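Local coordinates for protein 401aa long hypothetical glucose-1-phosphate thymidylyltransferase (Sulfolobus tokodaii, PDB 2GGO) that probably makes UDP-N-acetylglucosamine and UDP-N-acetylgalactosamine as a bifunctional enzyme, joining a nucleotidyltransferase domain to a left-handed beta-helix of hexapeptide repeats, at residues E336-V341 / G351-L355. Sequence-based numbering, arbitrary orientation.
Sequences EKEVKV and GRRKL
With chi1 at -168°, R353 sets CG opposite its own backbone N, and the chain, bent at the next torsion, runs alongside the side chain of E336 in the same direction. NE thereby donates to the backbone O of E336 at 3.2 Å, meeting a lone pair in the carbonyl plane at the edge of the guanidinium. The carboxylate of E336 lies beyond, near NH2 of R353, but this ion pair is modelled too tightly for its detail to be trusted.

The backbone supplies a straighter bond: V339 N reaches R352 O at 2.9 Å with an N-H...O angle of 176°, and CA of E338 makes a CA-H...O contact with the same oxygen. On the buried side, CB of L355 packs on CB of V339 (3.8 Å), and its chi1 of -180° carries CD2 to CG2 of V341 at 3.7 Å, the two side chains crossing nearly at right angles. E338 spreads its carboxylate over CA of G351 and bonds through OE1 to S349.

R352 turns away, gripping K354 O through NE (3.1 Å) and NH2, the latter also salt-bridged to D314. The contact thus closes the base of the hairpin formed by strands 340-343 and 346-349, which interrupts the C-terminal beta-helix. It illustrates how an inserted hairpin can be fixed at its chain ends: a nearly linear backbone bond and buried aliphatic packing join them, while at the exposed edge the arginine bonds a backbone carbonyl and so probably need not rely on charge alone.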
ATOM      1  N   GLU A 336      17.539 -11.671 -17.062  1.00 54.80           N
ATOM      2  CA  GLU A 336      17.237 -10.223 -17.126  1.00 54.80           C
ATOM      3  C   GLU A 336      15.861  -9.749 -17.672  1.00 53.66           C
ATOM      4  O   GLU A 336      15.649  -8.558 -17.932  1.00 53.91           O
ATOM      5  CB  GLU A 336      18.464  -9.488 -17.691  1.00 55.22           C
ATOM      6  CG  GLU A 336      19.760 -10.319 -17.334  1.00 56.95           C
ATOM      7  CD  GLU A 336      21.119  -9.643 -17.565  1.00 57.92           C
ATOM      8  OE1 GLU A 336      21.211  -8.379 -17.660  1.00 60.96           O
ATOM      9  OE2 GLU A 336      22.110 -10.422 -17.620  1.00 59.84           O
ATOM     10  N   LYS A 337      14.909 -10.677 -17.761  1.00 52.91           N
ATOM     11  CA  LYS A 337      13.495 -10.338 -18.032  1.00 51.75           C
ATOM     12  C   LYS A 337      12.669 -10.073 -16.734  1.00 49.77           C
ATOM     13  O   LYS A 337      13.144 -10.322 -15.619  1.00 49.51           O
ATOM     14  CB  LYS A 337      12.808 -11.466 -18.826  1.00 53.10           C
ATOM     15  CG  LYS A 337      13.716 -12.505 -19.530  1.00 54.91           C
ATOM     16  CD  LYS A 337      13.109 -13.927 -19.366  1.00 58.64           C
ATOM     17  CE  LYS A 337      13.867 -15.048 -20.111  1.00 58.98           C
ATOM     18  NZ  LYS A 337      13.479 -15.190 -21.539  1.00 61.42           N
ATOM     19  N   GLU A 338      11.429  -9.608 -16.893  1.00 46.30           N
ATOM     20  CA  GLU A 338      10.526  -9.309 -15.776  1.00 44.04           C
ATOM     21  C   GLU A 338      10.506 -10.349 -14.694  1.00 39.89           C
ATOM     22  O   GLU A 338      10.397 -11.564 -14.938  1.00 39.10           O
ATOM     23  CB  GLU A 338       9.101  -9.086 -16.254  1.00 44.05           C
ATOM     24  CG  GLU A 338       8.983  -7.922 -17.229  1.00 47.60           C
ATOM     25  CD  GLU A 338       7.533  -7.489 -17.497  1.00 49.07           C
ATOM     26  OE1 GLU A 338       6.603  -8.338 -17.359  1.00 53.21           O
ATOM     27  OE2 GLU A 338       7.332  -6.294 -17.876  1.00 55.84           O
ATOM     28  N   VAL A 339      10.609  -9.845 -13.472  1.00 35.93           N
ATOM     29  CA  VAL A 339      10.543 -10.702 -12.296  1.00 31.27           C
ATOM     30  C   VAL A 339       9.085 -11.053 -11.991  1.00 29.63           C
ATOM     31  O   VAL A 339       8.259 -10.170 -11.823  1.00 27.92           O
ATOM     32  CB  VAL A 339      11.308 -10.056 -11.065  1.00 30.47           C
ATOM     33  CG1 VAL A 339      11.248 -10.976  -9.837  1.00 25.39           C
ATOM     34  CG2 VAL A 339      12.743  -9.834 -11.437  1.00 27.09           C
ATOM     35  N   LYS A 340       8.811 -12.353 -11.912  1.00 29.08           N
ATOM     36  CA  LYS A 340       7.528 -12.893 -11.480  1.00 30.47           C
ATOM     37  C   LYS A 340       7.458 -13.037  -9.948  1.00 30.74           C
ATOM     38  O   LYS A 340       8.484 -13.239  -9.277  1.00 29.49           O
ATOM     39  CB  LYS A 340       7.286 -14.260 -12.114  1.00 30.49           C
ATOM     40  CG  LYS A 340       7.560 -14.384 -13.639  1.00 34.50           C
ATOM     41  CD  LYS A 340       6.332 -13.947 -14.474  1.00 40.98           C
ATOM     42  CE  LYS A 340       6.195 -14.665 -15.808  1.00 43.35           C
ATOM     43  NZ  LYS A 340       5.721 -16.047 -15.540  1.00 46.11           N
ATOM     44  N   VAL A 341       6.231 -12.945  -9.427  1.00 31.35           N
ATOM     45  CA  VAL A 341       5.915 -13.044  -8.003  1.00 31.30           C
ATOM     46  C   VAL A 341       4.639 -13.878  -7.877  1.00 32.64           C
ATOM     47  O   VAL A 341       3.717 -13.722  -8.673  1.00 32.55           O
ATOM     48  CB  VAL A 341       5.729 -11.621  -7.394  1.00 31.13           C
ATOM     49  CG1 VAL A 341       5.510 -11.675  -5.895  1.00 28.96           C
ATOM     50  CG2 VAL A 341       6.903 -10.726  -7.741  1.00 28.04           C
ATOM     51  N   GLY A 351       6.168  -6.499 -13.725  1.00 33.78           N
ATOM     52  CA  GLY A 351       6.483  -5.395 -14.626  1.00 34.20           C
ATOM     53  C   GLY A 351       7.875  -4.832 -14.425  1.00 34.91           C
ATOM     54  O   GLY A 351       8.261  -3.889 -15.112  1.00 36.97           O
ATOM     55  N   ARG A 352       8.651  -5.415 -13.505  1.00 33.88           N
ATOM     56  CA  ARG A 352       9.947  -4.857 -13.165  1.00 32.34           C
ATOM     57  C   ARG A 352      11.044  -5.830 -13.536  1.00 32.14           C
ATOM     58  O   ARG A 352      10.952  -7.021 -13.280  1.00 31.75           O
ATOM     59  CB  ARG A 352      10.018  -4.471 -11.701  1.00 32.53           C
ATOM     60  CG  ARG A 352       9.030  -3.383 -11.271  1.00 32.22           C
ATOM     61  CD  ARG A 352       8.962  -3.313  -9.752  1.00 33.49           C
ATOM     62  NE  ARG A 352      10.273  -3.020  -9.153  1.00 34.64           N
ATOM     63  CZ  ARG A 352      10.649  -1.866  -8.598  1.00 38.47           C
ATOM     64  NH1 ARG A 352       9.815  -0.825  -8.533  1.00 37.18           N
ATOM     65  NH2 ARG A 352      11.889  -1.744  -8.114  1.00 38.43           N
ATOM     66  N   ARG A 353      12.059  -5.279 -14.174  1.00 32.42           N
ATOM     67  CA  ARG A 353      13.223  -6.011 -14.622  1.00 33.89           C
ATOM     68  C   ARG A 353      14.097  -6.237 -13.396  1.00 30.31           C
ATOM     69  O   ARG A 353      14.700  -7.312 -13.256  1.00 29.88           O
ATOM     70  CB  ARG A 353      13.999  -5.181 -15.672  1.00 33.51           C
ATOM     71  CG  ARG A 353      15.099  -5.979 -16.455  1.00 39.46           C
ATOM     72  CD  ARG A 353      16.348  -5.112 -16.833  1.00 39.07           C
ATOM     73  NE  ARG A 353      17.453  -5.963 -17.283  1.00 48.91           N
ATOM     74  CZ  ARG A 353      18.756  -5.700 -17.123  1.00 50.28           C
ATOM     75  NH1 ARG A 353      19.156  -4.583 -16.509  1.00 49.45           N
ATOM     76  NH2 ARG A 353      19.662  -6.578 -17.584  1.00 49.09           N
ATOM     77  N   LYS A 354      14.157  -5.205 -12.553  1.00 28.63           N
ATOM     78  CA  LYS A 354      14.774  -5.242 -11.180  1.00 26.70           C
ATOM     79  C   LYS A 354      13.754  -5.285 -10.006  1.00 23.52           C
ATOM     80  O   LYS A 354      12.975  -4.333  -9.727  1.00 21.67           O
ATOM     81  CB  LYS A 354      15.720  -4.072 -10.962  1.00 27.49           C
ATOM     82  CG  LYS A 354      16.943  -4.086 -11.896  1.00 27.51           C
ATOM     83  CD  LYS A 354      18.158  -3.697 -11.098  1.00 30.64           C
ATOM     84  CE  LYS A 354      19.425  -4.228 -11.694  1.00 32.42           C
ATOM     85  NZ  LYS A 354      19.947  -3.094 -12.492  1.00 34.37           N
ATOM     86  N   LEU A 355      13.762  -6.403  -9.309  1.00 20.02           N
ATOM     87  CA  LEU A 355      12.873  -6.580  -8.194  1.00 17.37           C
ATOM     88  C   LEU A 355      13.556  -7.575  -7.261  1.00 16.77           C
ATOM     89  O   LEU A 355      13.978  -8.622  -7.685  1.00 15.57           O
ATOM     90  CB  LEU A 355      11.510  -7.108  -8.656  1.00 19.31           C
ATOM     91  CG  LEU A 355      10.526  -7.305  -7.480  1.00 20.26           C
ATOM     92  CD1 LEU A 355      10.253  -5.933  -6.819  1.00 20.13           C
ATOM     93  CD2 LEU A 355       9.272  -7.921  -7.990  1.00 24.22           C
TER